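Local coordinates for protein probable oxidoreductase (Pseudomonas aeruginosa, PDB 4B7C) that probably acts as an NADP-dependent medium-chain dehydrogenase/reductase, pairing a GroES-like domain with a Rossmann-fold cofactor domain, its substrate not being established, at residues B[9-14]-B[26-31]; B[74-79]-B[100-105]; B[137-142]-B[285-290]; B[142-147]-B[243-248]. All blocks are in the same frame, centred on the assembly; numbering follows the deposited sequence.

How the contacts relate
Contacts 1 and 2 lie together in the GroES-like part of the chain and touch directly: the carbonyl of Tyr11 meets the backbone N of Met74, and Arg9 forms a salt bridge with Asp104. Contact 1 is a two-stranded antiparallel pair with a mainly polar face and one built round the Tyr11-Phe28 stack; contact 2 joins a strand's lead-in to a loop by backbone bonds and small apolar groups. Contact 2 is buried, the other three partly buried. Contacts 3 and 4, their centres about 12 Å apart, both use helix 132-145 and share Leu142. Contact 3 brings aromatic rings against another helix, whereas contact 4 joins the helix end to the Rossmann sheet through an arginine and a pair of valines.

Contact 1 of 4, residues B[9-14]-B[26-31]; sequences RQYQLA and FSFVET
Phe28 lays its ring across that of Tyr11 in an offset stack, centroids 4.4 Å apart and planes 27° from parallel. The bump is Phe28 CD1, which sits over the centre of the Tyr11 ring, 3.4 Å from CZ; in return Tyr11 OH lies over one face of Phe28, toward its rim. With CG anti to the backbone N (chi1 -163°), Phe28 brings its ring over Tyr11, with CZ turned to the aliphatic CB and CD of Arg9. Arginine suits this edge because its stem packs on the ring while its guanidinium turns to Asp104. Beside the stack, Phe26 CB fits against Tyr11 CD1, and Phe26 CE1 meets Leu13 CD1 at 4.1 Å. The Tyr11 hydroxyl is hydrogen-bonded to the carbonyl oxygen of Glu314, and Phe316 extends this aromatic group, edge-to-face with Phe26 and also meeting Tyr11.

The other face carries Gln10, Gln12 and Ser27, polar residues suited to partial exposure, with Val29 among them, its CG2 near Gln12 OE1. Thr31 OG1 donates to Gln10 OE1 at 3.1 Å from above the carbonyl plane, while Gln10 NE2 is bonded to Gln103. Between the faces, Gln10 pairs with Val29 and Gln12 with Ser27 through two backbone bonds each, Val29 N to Gln10 O being almost straight (179°). This is a two-stranded antiparallel sheet within the N-terminal, GroES-like part of the chain.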
loop_
_atom_site.group_PDB
_atom_site.type_symbol
_atom_site.label_atom_id
_atom_site.label_comp_id
_atom_site.label_asym_id
_atom_site.label_seq_id
_atom_site.Cartn_x
_atom_site.Cartn_y
_atom_site.Cartn_z
ATOM N N ARG B 9 -30.053 -29.015 -12.726
ATOM C CA ARG B 9 -30.613 -27.920 -11.938
ATOM C C ARG B 9 -29.534 -26.861 -11.767
ATOM O O ARG B 9 -28.375 -27.184 -11.479
ATOM C CB ARG B 9 -31.096 -28.373 -10.561
ATOM C CG ARG B 9 -32.140 -29.487 -10.588
ATOM C CD ARG B 9 -32.398 -30.014 -9.192
ATOM N NE ARG B 9 -31.195 -30.569 -8.591
ATOM C CZ ARG B 9 -31.029 -30.780 -7.292
ATOM N NH1 ARG B 9 -31.988 -30.488 -6.417
ATOM N NH2 ARG B 9 -29.885 -31.280 -6.858
ATOM N N GLN B 10 -29.935 -25.602 -11.922
ATOM C CA GLN B 10 -29.010 -24.475 -11.855
ATOM C C GLN B 10 -29.587 -23.313 -11.066
ATOM O O GLN B 10 -30.781 -23.020 -11.154
ATOM C CB GLN B 10 -28.699 -23.948 -13.247
ATOM C CG GLN B 10 -28.259 -24.962 -14.273
ATOM C CD GLN B 10 -28.005 -24.277 -15.606
ATOM O OE1 GLN B 10 -28.843 -23.516 -16.086
ATOM N NE2 GLN B 10 -26.825 -24.500 -16.182
ATOM N N TYR B 11 -28.728 -22.650 -10.313
ATOM C CA TYR B 11 -29.058 -21.348 -9.759
ATOM C C TYR B 11 -28.455 -20.277 -10.646
ATOM O O TYR B 11 -27.233 -20.195 -10.799
ATOM C CB TYR B 11 -28.575 -21.185 -8.329
ATOM C CG TYR B 11 -29.577 -21.658 -7.326
ATOM C CD1 TYR B 11 -30.741 -20.930 -7.086
ATOM C CD2 TYR B 11 -29.372 -22.834 -6.611
ATOM C CE1 TYR B 11 -31.671 -21.361 -6.158
ATOM C CE2 TYR B 11 -30.300 -23.275 -5.692
ATOM C CZ TYR B 11 -31.450 -22.532 -5.468
ATOM O OH TYR B 11 -32.367 -22.974 -4.558
ATOM N N GLN B 12 -29.331 -19.478 -11.247
ATOM C CA GLN B 12 -28.906 -18.368 -12.089
ATOM C C GLN B 12 -29.001 -17.065 -11.315
ATOM O O GLN B 12 -29.819 -16.932 -10.412
ATOM C CB GLN B 12 -29.760 -18.268 -13.339
ATOM C CG GLN B 12 -29.680 -19.483 -14.236
ATOM C CD GLN B 12 -30.649 -19.417 -15.400
ATOM O OE1 GLN B 12 -31.487 -18.519 -15.473
ATOM N NE2 GLN B 12 -30.548 -20.380 -16.315
ATOM N N LEU B 13 -28.139 -16.116 -11.664
ATOM C CA LEU B 13 -28.227 -14.769 -11.102
ATOM C C LEU B 13 -29.408 -14.057 -11.754
ATOM O O LEU B 13 -29.422 -13.845 -12.967
ATOM C CB LEU B 13 -26.934 -13.989 -11.318
ATOM C CG LEU B 13 -26.872 -12.585 -10.696
ATOM C CD1 LEU B 13 -26.897 -12.676 -9.177
ATOM C CD2 LEU B 13 -25.646 -11.831 -11.189
ATOM N N ALA B 14 -30.391 -13.693 -10.935
ATOM C CA ALA B 14 -31.672 -13.167 -11.430
ATOM C C ALA B 14 -31.702 -11.639 -11.387
ATOM O O ALA B 14 -32.180 -10.992 -12.312
ATOM C CB ALA B 14 -32.824 -13.731 -10.617
ATOM N N PHE B 26 -31.501 -14.929 -6.807
ATOM C CA PHE B 26 -31.265 -16.089 -7.675
ATOM C C PHE B 26 -32.546 -16.735 -8.182
ATOM O O PHE B 26 -33.576 -16.691 -7.524
ATOM C CB PHE B 26 -30.447 -17.146 -6.948
ATOM C CG PHE B 26 -29.159 -16.633 -6.396
ATOM C CD1 PHE B 26 -28.077 -16.430 -7.230
ATOM C CD2 PHE B 26 -29.026 -16.367 -5.048
ATOM C CE1 PHE B 26 -26.888 -15.953 -6.729
ATOM C CE2 PHE B 26 -27.838 -15.892 -4.535
ATOM C CZ PHE B 26 -26.762 -15.684 -5.375
ATOM N N SER B 27 -32.463 -17.312 -9.376
ATOM C CA SER B 27 -33.552 -18.110 -9.960
ATOM C C SER B 27 -33.135 -19.577 -10.050
ATOM O O SER B 27 -32.086 -19.906 -10.613
ATOM C CB SER B 27 -33.988 -17.595 -11.347
ATOM O OG SER B 27 -34.486 -16.279 -11.257
ATOM N N PHE B 28 -33.973 -20.449 -9.501
ATOM C CA PHE B 28 -33.746 -21.881 -9.549
ATOM C C PHE B 28 -34.368 -22.461 -10.809
ATOM O O PHE B 28 -35.589 -22.474 -10.972
ATOM C CB PHE B 28 -34.305 -22.542 -8.296
ATOM C CG PHE B 28 -33.779 -23.913 -8.065
ATOM C CD1 PHE B 28 -32.431 -24.177 -8.252
ATOM C CD2 PHE B 28 -34.615 -24.922 -7.650
ATOM C CE1 PHE B 28 -31.925 -25.433 -8.054
ATOM C CE2 PHE B 28 -34.121 -26.191 -7.442
ATOM C CZ PHE B 28 -32.774 -26.448 -7.647
ATOM N N VAL B 29 -33.524 -22.902 -11.736
ATOM C CA VAL B 29 -33.996 -23.307 -13.060
ATOM C C VAL B 29 -33.568 -24.743 -13.409
ATOM O O VAL B 29 -32.505 -25.226 -13.001
ATOM C CB VAL B 29 -33.657 -22.261 -14.156
ATOM C CG1 VAL B 29 -34.032 -22.799 -15.527
ATOM C CG2 VAL B 29 -34.392 -20.963 -13.867
ATOM N N GLU B 30 -34.440 -25.438 -14.130
ATOM C CA GLU B 30 -34.146 -26.778 -14.615
ATOM C C GLU B 30 -33.838 -26.713 -16.093
ATOM O O GLU B 30 -34.644 -26.227 -16.886
ATOM C CB GLU B 30 -35.319 -27.723 -14.372
ATOM C CG GLU B 30 -35.587 -27.977 -12.899
ATOM C CD GLU B 30 -36.684 -28.994 -12.654
ATOM O OE1 GLU B 30 -37.306 -29.466 -13.633
ATOM O OE2 GLU B 30 -36.927 -29.305 -11.472
ATOM N N THR B 31 -32.662 -27.210 -16.458
ATOM C CA THR B 31 -32.187 -27.159 -17.830
ATOM C C THR B 31 -31.853 -28.568 -18.304
ATOM O O THR B 31 -31.315 -29.373 -17.538
ATOM C CB THR B 31 -30.930 -26.283 -17.932
ATOM O OG1 THR B 31 -31.207 -24.993 -17.363
ATOM C CG2 THR B 31 -30.511 -26.096 -19.393
#

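Contact 2 of 4, residues B[74-79]-B[100-105]; sequences MRALGV and LGVQDY
Val102 fits its CG2 methyl between Met74 and Ala76 where, in the GroES-like domain, the chain leading into strand 77-85 runs beside the loop 100-105, Val102 being the centre of an inverse gamma turn. In the backbone, Val102 N donates to Met74 O at 2.9 Å, and Gly101 N to Ala76 O at 3.0 Å, with the Gly101 N-H in the plane of that carbonyl, on a lone pair. Glycine suits position 101: its phi is positive, and a side chain there would run into Gln103 NE2.

Among apolar contacts, Val102 CG2, anti to its own carbonyl carbon, lies 3.7 Å from Ala76 CB and 3.8 Å from Met74 CB. A branched valine gives a compact wedge, and alanine a low surface to receive it. Met74 turns its far end away toward Met54 and Met58 of helix 53-58. At the other end Leu100 extends CD1 over the backbone of Gly78 and Val79, where the bare glycine lets the methyl come down.

A side-chain bond closes the loop on itself and probably stiffens it. Gln103, whose OE1 takes bonds from Gln10 and Asn8, sends its NE2 back to Leu100 O at 2.8 Å, the acceptor lying only 4° out of the amide plane.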
loop_
_atom_site.group_PDB
_atom_site.type_symbol
_atom_site.label_atom_id
_atom_site.label_comp_id
_atom_site.label_asym_id
_atom_site.label_seq_id
_atom_site.Cartn_x
_atom_site.Cartn_y
_atom_site.Cartn_z
ATOM N N MET B 74 -24.780 -19.048 -11.580
ATOM C CA MET B 74 -23.957 -18.405 -10.575
ATOM C C MET B 74 -22.567 -19.061 -10.488
ATOM O O MET B 74 -22.437 -20.288 -10.522
ATOM C CB MET B 74 -24.634 -18.442 -9.206
ATOM C CG MET B 74 -23.825 -17.800 -8.086
ATOM S SD MET B 74 -23.308 -16.117 -8.398
ATOM C CE MET B 74 -22.266 -15.898 -6.962
ATOM N N ARG B 75 -21.539 -18.223 -10.379
ATOM C CA ARG B 75 -20.156 -18.697 -10.305
ATOM C C ARG B 75 -19.879 -19.381 -8.972
ATOM O O ARG B 75 -20.274 -18.899 -7.922
ATOM C CB ARG B 75 -19.164 -17.539 -10.510
ATOM C CG ARG B 75 -17.693 -17.938 -10.429
ATOM C CD ARG B 75 -16.707 -16.819 -10.768
ATOM N NE ARG B 75 -17.048 -16.197 -12.044
ATOM C CZ ARG B 75 -17.247 -14.899 -12.263
ATOM N NH1 ARG B 75 -17.121 -13.996 -11.288
ATOM N NH2 ARG B 75 -17.564 -14.506 -13.491
ATOM N N ALA B 76 -19.187 -20.514 -9.019
ATOM C CA ALA B 76 -18.754 -21.224 -7.806
ATOM C C ALA B 76 -17.595 -22.156 -8.116
ATOM O O ALA B 76 -17.634 -22.889 -9.102
ATOM C CB ALA B 76 -19.901 -22.030 -7.219
ATOM N N LEU B 77 -16.584 -22.121 -7.274
ATOM C CA LEU B 77 -15.536 -23.113 -7.310
ATOM C C LEU B 77 -16.101 -24.397 -6.719
ATOM O O LEU B 77 -16.926 -24.379 -5.800
ATOM C CB LEU B 77 -14.298 -22.669 -6.523
ATOM C CG LEU B 77 -13.536 -21.456 -7.095
ATOM C CD1 LEU B 77 -12.469 -20.997 -6.106
ATOM C CD2 LEU B 77 -12.928 -21.707 -8.458
ATOM N N GLY B 78 -15.669 -25.520 -7.252
ATOM C CA GLY B 78 -16.158 -26.800 -6.771
ATOM C C GLY B 78 -15.242 -27.954 -7.090
ATOM O O GLY B 78 -14.272 -27.802 -7.835
ATOM N N VAL B 79 -15.578 -29.106 -6.510
ATOM C CA VAL B 79 -14.939 -30.359 -6.859
ATOM C C VAL B 79 -15.981 -31.295 -7.422
ATOM O O VAL B 79 -17.109 -31.379 -6.930
ATOM C CB VAL B 79 -14.228 -31.046 -5.680
ATOM C CG1 VAL B 79 -12.856 -30.409 -5.480
ATOM C CG2 VAL B 79 -15.044 -30.961 -4.409
ATOM N N LEU B 100 -16.974 -24.746 -11.255
ATOM C CA LEU B 100 -18.016 -25.696 -11.689
ATOM C C LEU B 100 -19.417 -25.086 -11.753
ATOM O O LEU B 100 -20.317 -25.635 -12.389
ATOM C CB LEU B 100 -18.041 -26.916 -10.758
ATOM C CG LEU B 100 -16.749 -27.753 -10.731
ATOM C CD1 LEU B 100 -16.886 -28.969 -9.813
ATOM C CD2 LEU B 100 -16.323 -28.169 -12.136
ATOM N N GLY B 101 -19.610 -23.983 -11.038
ATOM C CA GLY B 101 -20.897 -23.282 -11.051
ATOM C C GLY B 101 -21.899 -23.862 -10.059
ATOM O O GLY B 101 -21.767 -25.014 -9.623
ATOM N N VAL B 102 -22.907 -23.059 -9.704
ATOM C CA VAL B 102 -23.929 -23.489 -8.754
ATOM C C VAL B 102 -24.968 -24.296 -9.511
ATOM O O VAL B 102 -26.043 -23.797 -9.868
ATOM C CB VAL B 102 -24.588 -22.322 -7.993
ATOM C CG1 VAL B 102 -25.612 -22.865 -7.006
ATOM C CG2 VAL B 102 -23.543 -21.502 -7.234
ATOM N N GLN B 103 -24.636 -25.562 -9.742
ATOM C CA GLN B 103 -25.440 -26.447 -10.571
ATOM C C GLN B 103 -25.067 -27.921 -10.334
ATOM O O GLN B 103 -24.074 -28.218 -9.673
ATOM C CB GLN B 103 -25.266 -26.107 -12.051
ATOM C CG GLN B 103 -23.828 -26.149 -12.523
ATOM C CD GLN B 103 -23.644 -25.666 -13.936
ATOM O OE1 GLN B 103 -24.589 -25.623 -14.738
ATOM N NE2 GLN B 103 -22.401 -25.301 -14.261
ATOM N N ASP B 104 -25.893 -28.820 -10.861
ATOM C CA ASP B 104 -25.669 -30.275 -10.722
ATOM C C ASP B 104 -24.486 -30.742 -11.569
ATOM O O ASP B 104 -23.695 -31.583 -11.139
ATOM C CB ASP B 104 -26.898 -31.079 -11.158
ATOM C CG ASP B 104 -28.033 -31.035 -10.147
ATOM O OD1 ASP B 104 -27.786 -31.194 -8.932
ATOM O OD2 ASP B 104 -29.189 -30.820 -10.590
ATOM N N TYR B 105 -24.408 -30.197 -12.780
ATOM C CA TYR B 105 -23.417 -30.622 -13.765
ATOM C C TYR B 105 -22.735 -29.434 -14.407
ATOM O O TYR B 105 -23.386 -28.428 -14.701
ATOM C CB TYR B 105 -24.071 -31.419 -14.893
ATOM C CG TYR B 105 -24.709 -32.715 -14.480
ATOM C CD1 TYR B 105 -23.975 -33.899 -14.468
ATOM C CD2 TYR B 105 -26.049 -32.766 -14.115
ATOM C CE1 TYR B 105 -24.557 -35.097 -14.100
ATOM C CE2 TYR B 105 -26.639 -33.957 -13.736
ATOM C CZ TYR B 105 -25.889 -35.125 -13.744
ATOM O OH TYR B 105 -26.462 -36.308 -13.366
#

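Contact 3 of 4, residues B[137-142]-B[285-290]; sequences AYFALL and QRFPEG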
loop_
_atom_site.group_PDB
_atom_site.type_symbol
_atom_site.label_atom_id
_atom_site.label_comp_id
_atom_site.label_asym_id
_atom_site.label_seq_id
_atom_site.Cartn_x
_atom_site.Cartn_y
_atom_site.Cartn_z
ATOM N N ALA B 137 -4.044 -18.463 1.529
ATOM C CA ALA B 137 -3.293 -18.293 2.777
ATOM C C ALA B 137 -1.819 -18.536 2.539
ATOM O O ALA B 137 -0.967 -17.754 2.953
ATOM C CB ALA B 137 -3.818 -19.243 3.869
ATOM N N TYR B 138 -1.528 -19.648 1.882
ATOM C CA TYR B 138 -0.159 -20.092 1.650
ATOM C C TYR B 138 0.650 -19.061 0.859
ATOM O O TYR B 138 1.707 -18.602 1.311
ATOM C CB TYR B 138 -0.188 -21.420 0.888
ATOM C CG TYR B 138 1.151 -22.068 0.690
ATOM C CD1 TYR B 138 1.662 -22.955 1.638
ATOM C CD2 TYR B 138 1.897 -21.837 -0.465
ATOM C CE1 TYR B 138 2.888 -23.561 1.452
ATOM C CE2 TYR B 138 3.127 -22.448 -0.659
ATOM C CZ TYR B 138 3.616 -23.306 0.304
ATOM O OH TYR B 138 4.827 -23.925 0.116
ATOM N N PHE B 139 0.146 -18.691 -0.309
ATOM C CA PHE B 139 0.901 -17.785 -1.182
ATOM C C PHE B 139 0.872 -16.330 -0.699
ATOM O O PHE B 139 1.887 -15.649 -0.737
ATOM C CB PHE B 139 0.465 -17.925 -2.644
ATOM C CG PHE B 139 0.884 -19.229 -3.250
ATOM C CD1 PHE B 139 2.218 -19.490 -3.479
ATOM C CD2 PHE B 139 -0.047 -20.206 -3.542
ATOM C CE1 PHE B 139 2.620 -20.708 -3.999
ATOM C CE2 PHE B 139 0.348 -21.431 -4.055
ATOM C CZ PHE B 139 1.680 -21.682 -4.286
ATOM N N ALA B 140 -0.273 -15.879 -0.223
ATOM C CA ALA B 140 -0.401 -14.505 0.291
ATOM C C ALA B 140 0.533 -14.275 1.473
ATOM O O ALA B 140 1.297 -13.308 1.497
ATOM C CB ALA B 140 -1.834 -14.203 0.658
ATOM N N LEU B 141 0.519 -15.197 2.435
ATOM C CA LEU B 141 1.384 -15.060 3.608
ATOM C C LEU B 141 2.845 -15.163 3.242
ATOM O O LEU B 141 3.634 -14.285 3.560
ATOM C CB LEU B 141 1.062 -16.108 4.691
ATOM C CG LEU B 141 1.944 -16.005 5.948
ATOM C CD1 LEU B 141 1.642 -14.700 6.682
ATOM C CD2 LEU B 141 1.757 -17.196 6.889
ATOM N N LEU B 142 3.207 -16.243 2.571
ATOM C CA LEU B 142 4.617 -16.558 2.344
ATOM C C LEU B 142 5.285 -15.736 1.242
ATOM O O LEU B 142 6.445 -15.336 1.376
ATOM C CB LEU B 142 4.794 -18.053 2.055
ATOM C CG LEU B 142 4.322 -19.005 3.167
ATOM C CD1 LEU B 142 4.491 -20.461 2.733
ATOM C CD2 LEU B 142 5.050 -18.724 4.476
ATOM N N GLN B 285 0.754 -21.724 -11.409
ATOM C CA GLN B 285 1.916 -22.522 -11.800
ATOM C C GLN B 285 2.651 -23.152 -10.618
ATOM O O GLN B 285 3.399 -24.103 -10.789
ATOM C CB GLN B 285 2.890 -21.667 -12.604
ATOM C CG GLN B 285 4.094 -22.404 -13.206
ATOM C CD GLN B 285 4.966 -21.557 -14.120
ATOM O OE1 GLN B 285 4.530 -20.553 -14.691
ATOM N NE2 GLN B 285 6.207 -21.984 -14.277
ATOM N N ARG B 286 2.453 -22.586 -9.439
ATOM C CA ARG B 286 3.139 -23.050 -8.236
ATOM C C ARG B 286 2.233 -23.884 -7.333
ATOM O O ARG B 286 2.658 -24.314 -6.273
ATOM C CB ARG B 286 3.725 -21.862 -7.477
ATOM C CG ARG B 286 4.893 -21.215 -8.215
ATOM C CD ARG B 286 5.260 -19.861 -7.629
ATOM N NE ARG B 286 5.768 -19.978 -6.257
ATOM C CZ ARG B 286 6.168 -18.966 -5.481
ATOM N NH1 ARG B 286 6.131 -17.709 -5.912
ATOM N NH2 ARG B 286 6.612 -19.212 -4.254
ATOM N N PHE B 287 0.999 -24.125 -7.767
ATOM C CA PHE B 287 0.057 -24.931 -6.987
ATOM C C PHE B 287 0.600 -26.315 -6.582
ATOM O O PHE B 287 0.495 -26.685 -5.425
ATOM C CB PHE B 287 -1.289 -25.099 -7.697
ATOM C CG PHE B 287 -2.163 -23.865 -7.688
ATOM C CD1 PHE B 287 -1.824 -22.728 -6.953
ATOM C CD2 PHE B 287 -3.348 -23.857 -8.416
ATOM C CE1 PHE B 287 -2.650 -21.616 -6.951
ATOM C CE2 PHE B 287 -4.182 -22.750 -8.415
ATOM C CZ PHE B 287 -3.828 -21.625 -7.686
ATOM N N PRO B 288 1.215 -27.056 -7.514
ATOM C CA PRO B 288 1.707 -28.386 -7.121
ATOM C C PRO B 288 2.653 -28.403 -5.927
ATOM O O PRO B 288 2.483 -29.232 -5.036
ATOM C CB PRO B 288 2.418 -28.888 -8.382
ATOM C CG PRO B 288 1.712 -28.191 -9.494
ATOM C CD PRO B 288 1.441 -26.802 -8.946
ATOM N N GLU B 289 3.614 -27.489 -5.877
ATOM C CA GLU B 289 4.552 -27.465 -4.736
ATOM C C GLU B 289 3.860 -26.975 -3.469
ATOM O O GLU B 289 4.118 -27.480 -2.390
ATOM C CB GLU B 289 5.849 -26.686 -4.996
ATOM C CG GLU B 289 5.713 -25.376 -5.697
ATOM C CD GLU B 289 6.133 -25.734 -7.119
ATOM O OE1 GLU B 289 5.330 -26.245 -7.909
ATOM O OE2 GLU B 289 7.365 -25.720 -7.372
ATOM N N GLY B 290 2.956 -26.020 -3.621
ATOM C CA GLY B 290 2.177 -25.506 -2.502
ATOM C C GLY B 290 1.243 -26.550 -1.889
ATOM O O GLY B 290 1.212 -26.740 -0.670
#
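This is an aromatic helix-to-helix contact: Tyr138 and Phe139 project from helix 132-145 onto the first turn of helix 287-299 and the 3-10 segment leading into it. Gly290 slides under Tyr138, its CA over the face of the ring 4.1 Å from the centroid in a CH-pi contact. Glycine suits the spot, since a CB here would clash with Phe139 CZ. Different first torsions (chi1 -174° and -70°) send the rings to different partners, Tyr138 to Gly290 and Phe139 to the 286-287 corner, while Tyr138 CD2 rests over the Phe139 ring.

Phe139 inserts its outer edge between Arg286 and Phe287. CZ points at Arg286 O, 3.4 Å away and near the ring plane, while CE1 meets Arg286 CB at 3.8 Å. The Arg286 guanidinium stands steeply to this ring, their planes 78° apart, with CE1 over its face. On the other flank Phe139 CE2 approaches the edge of the Phe287 ring at CD1, 3.8 Å away.

Tyr138 OH bonds to Glu293 one turn farther along helix 287-299, and Tyr283 stacks on Phe139. Ala137 and Leu141 pack on helix 161-172 and Ala140 on strand 219-224, so helix 132-145 has these Rossmann-fold elements on one side and helix 287-299 on another.

Contact 4 of 4, residues B[142-147]-B[243-248]; sequences LDVGQP and RIVLCG
Arg243 curls from strand 242-246 round the carbonyls at and just beyond the end of helix 132-145. Its CB lies 3.8 Å from Gly145 O, and CG packs beside both that oxygen and Val144 O, which sit on one side of it. Bends at chi2 (82°) and chi3 (70°) keep CD 4.0 Å from Gly145 O. NE then donates to the same oxygen at 3.0 Å, tilted from the carbonyl plane. At the tip, NH2 reaches Gln146 O at 2.9 Å, the acceptor close to the guanidinium plane though NH2 itself stands above that carbonyl's plane, and adds a weak bond to Gly145 O. NH1 turns to the carbonyl of Lys241, and NH2 also forms a salt bridge with Glu151.

Farther along the strand the contact becomes apolar: Val144 CG1 meets Val245 CG2 at 3.9 Å, two beta-branched side chains closing the gap between helix and sheet. Gln146 leaves the helix with positive phi, its carbonyl oxygen facing NH2.

Helix 132-145 is thereby tied to a strand of the parallel Rossmann sheet. Carbonyls at a helix C-terminus carry partial negative charge, and the cationic guanidinium, balanced by Glu151, probably stabilises them as NE and NH2 together grip Gly145 O and Gln146 O.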
loop_
_atom_site.group_PDB
_atom_site.type_symbol
_atom_site.label_atom_id
_atom_site.label_comp_id
_atom_site.label_asym_id
_atom_site.label_seq_id
_atom_site.Cartn_x
_atom_site.Cartn_y
_atom_site.Cartn_z
ATOM N N LEU B 142 3.207 -16.243 2.571
ATOM C CA LEU B 142 4.617 -16.558 2.344
ATOM C C LEU B 142 5.285 -15.736 1.242
ATOM O O LEU B 142 6.445 -15.336 1.376
ATOM C CB LEU B 142 4.794 -18.053 2.055
ATOM C CG LEU B 142 4.322 -19.005 3.167
ATOM C CD1 LEU B 142 4.491 -20.461 2.733
ATOM C CD2 LEU B 142 5.050 -18.724 4.476
ATOM N N ASP B 143 4.573 -15.496 0.149
ATOM C CA ASP B 143 5.166 -14.747 -0.971
ATOM C C ASP B 143 5.050 -13.224 -0.805
ATOM O O ASP B 143 5.963 -12.497 -1.154
ATOM C CB ASP B 143 4.567 -15.170 -2.309
ATOM C CG ASP B 143 5.346 -14.608 -3.486
ATOM O OD1 ASP B 143 6.527 -14.989 -3.644
ATOM O OD2 ASP B 143 4.773 -13.778 -4.228
ATOM N N VAL B 144 3.940 -12.753 -0.249
ATOM C CA VAL B 144 3.716 -11.311 -0.081
ATOM C C VAL B 144 4.041 -10.823 1.345
ATOM O O VAL B 144 4.748 -9.827 1.535
ATOM C CB VAL B 144 2.273 -10.938 -0.465
ATOM C CG1 VAL B 144 2.071 -9.427 -0.447
ATOM C CG2 VAL B 144 1.929 -11.528 -1.826
ATOM N N GLY B 145 3.543 -11.530 2.353
ATOM C CA GLY B 145 3.828 -11.177 3.749
ATOM C C GLY B 145 5.277 -11.412 4.128
ATOM O O GLY B 145 5.852 -10.666 4.913
ATOM N N GLN B 146 5.851 -12.478 3.584
ATOM C CA GLN B 146 7.225 -12.896 3.877
ATOM C C GLN B 146 7.559 -12.854 5.377
ATOM O O GLN B 146 8.499 -12.185 5.801
ATOM C CB GLN B 146 8.222 -12.050 3.082
ATOM C CG GLN B 146 8.015 -12.135 1.579
ATOM C CD GLN B 146 9.026 -11.330 0.797
ATOM O OE1 GLN B 146 8.739 -10.222 0.333
ATOM N NE2 GLN B 146 10.209 -11.877 0.646
ATOM N N PRO B 147 6.794 -13.591 6.186
ATOM C CA PRO B 147 7.061 -13.561 7.618
ATOM C C PRO B 147 8.380 -14.227 7.955
ATOM O O PRO B 147 8.802 -15.152 7.273
ATOM C CB PRO B 147 5.893 -14.359 8.202
ATOM C CG PRO B 147 5.588 -15.357 7.142
ATOM C CD PRO B 147 5.812 -14.630 5.839
ATOM N N ARG B 243 4.619 -5.469 6.505
ATOM C CA ARG B 243 3.958 -5.872 5.264
ATOM C C ARG B 243 2.504 -6.145 5.545
ATOM O O ARG B 243 2.163 -6.933 6.431
ATOM C CB ARG B 243 4.604 -7.113 4.664
ATOM C CG ARG B 243 5.967 -6.858 4.050
ATOM C CD ARG B 243 7.073 -6.858 5.098
ATOM N NE ARG B 243 7.354 -8.149 5.656
ATOM C CZ ARG B 243 7.787 -8.381 6.890
ATOM N NH1 ARG B 243 7.979 -7.431 7.819
ATOM N NH2 ARG B 243 8.020 -9.630 7.187
ATOM N N ILE B 244 1.651 -5.476 4.789
ATOM C CA ILE B 244 0.222 -5.702 4.828
ATOM C C ILE B 244 -0.196 -6.385 3.536
ATOM O O ILE B 244 0.010 -5.844 2.440
ATOM C CB ILE B 244 -0.573 -4.398 4.973
ATOM C CG1 ILE B 244 -0.199 -3.703 6.290
ATOM C CG2 ILE B 244 -2.068 -4.668 4.912
ATOM C CD1 ILE B 244 -1.023 -2.467 6.572
ATOM N N VAL B 245 -0.768 -7.581 3.658
ATOM C CA VAL B 245 -1.267 -8.289 2.488
ATOM C C VAL B 245 -2.779 -8.240 2.458
ATOM O O VAL B 245 -3.453 -8.623 3.421
ATOM C CB VAL B 245 -0.728 -9.739 2.397
ATOM C CG1 VAL B 245 -0.999 -10.513 3.661
ATOM C CG2 VAL B 245 -1.327 -10.442 1.190
ATOM N N LEU B 246 -3.307 -7.736 1.344
ATOM C CA LEU B 246 -4.740 -7.624 1.139
ATOM C C LEU B 246 -5.244 -8.804 0.301
ATOM O O LEU B 246 -4.852 -8.970 -0.864
ATOM C CB LEU B 246 -5.102 -6.324 0.418
ATOM C CG LEU B 246 -4.600 -5.028 1.042
ATOM C CD1 LEU B 246 -5.054 -3.862 0.159
ATOM C CD2 LEU B 246 -5.095 -4.875 2.477
ATOM N N CYS B 247 -6.113 -9.607 0.906
ATOM C CA CYS B 247 -6.718 -10.769 0.240
ATOM C C CYS B 247 -8.206 -10.613 0.018
ATOM O O CYS B 247 -8.785 -11.290 -0.824
ATOM C CB CYS B 247 -6.500 -12.019 1.070
ATOM S SG CYS B 247 -4.796 -12.539 1.063
ATOM N N GLY B 248 -8.827 -9.714 0.778
ATOM C CA GLY B 248 -10.240 -9.424 0.618
ATOM C C GLY B 248 -10.707 -8.343 1.579
ATOM O O GLY B 248 -9.908 -7.825 2.365
#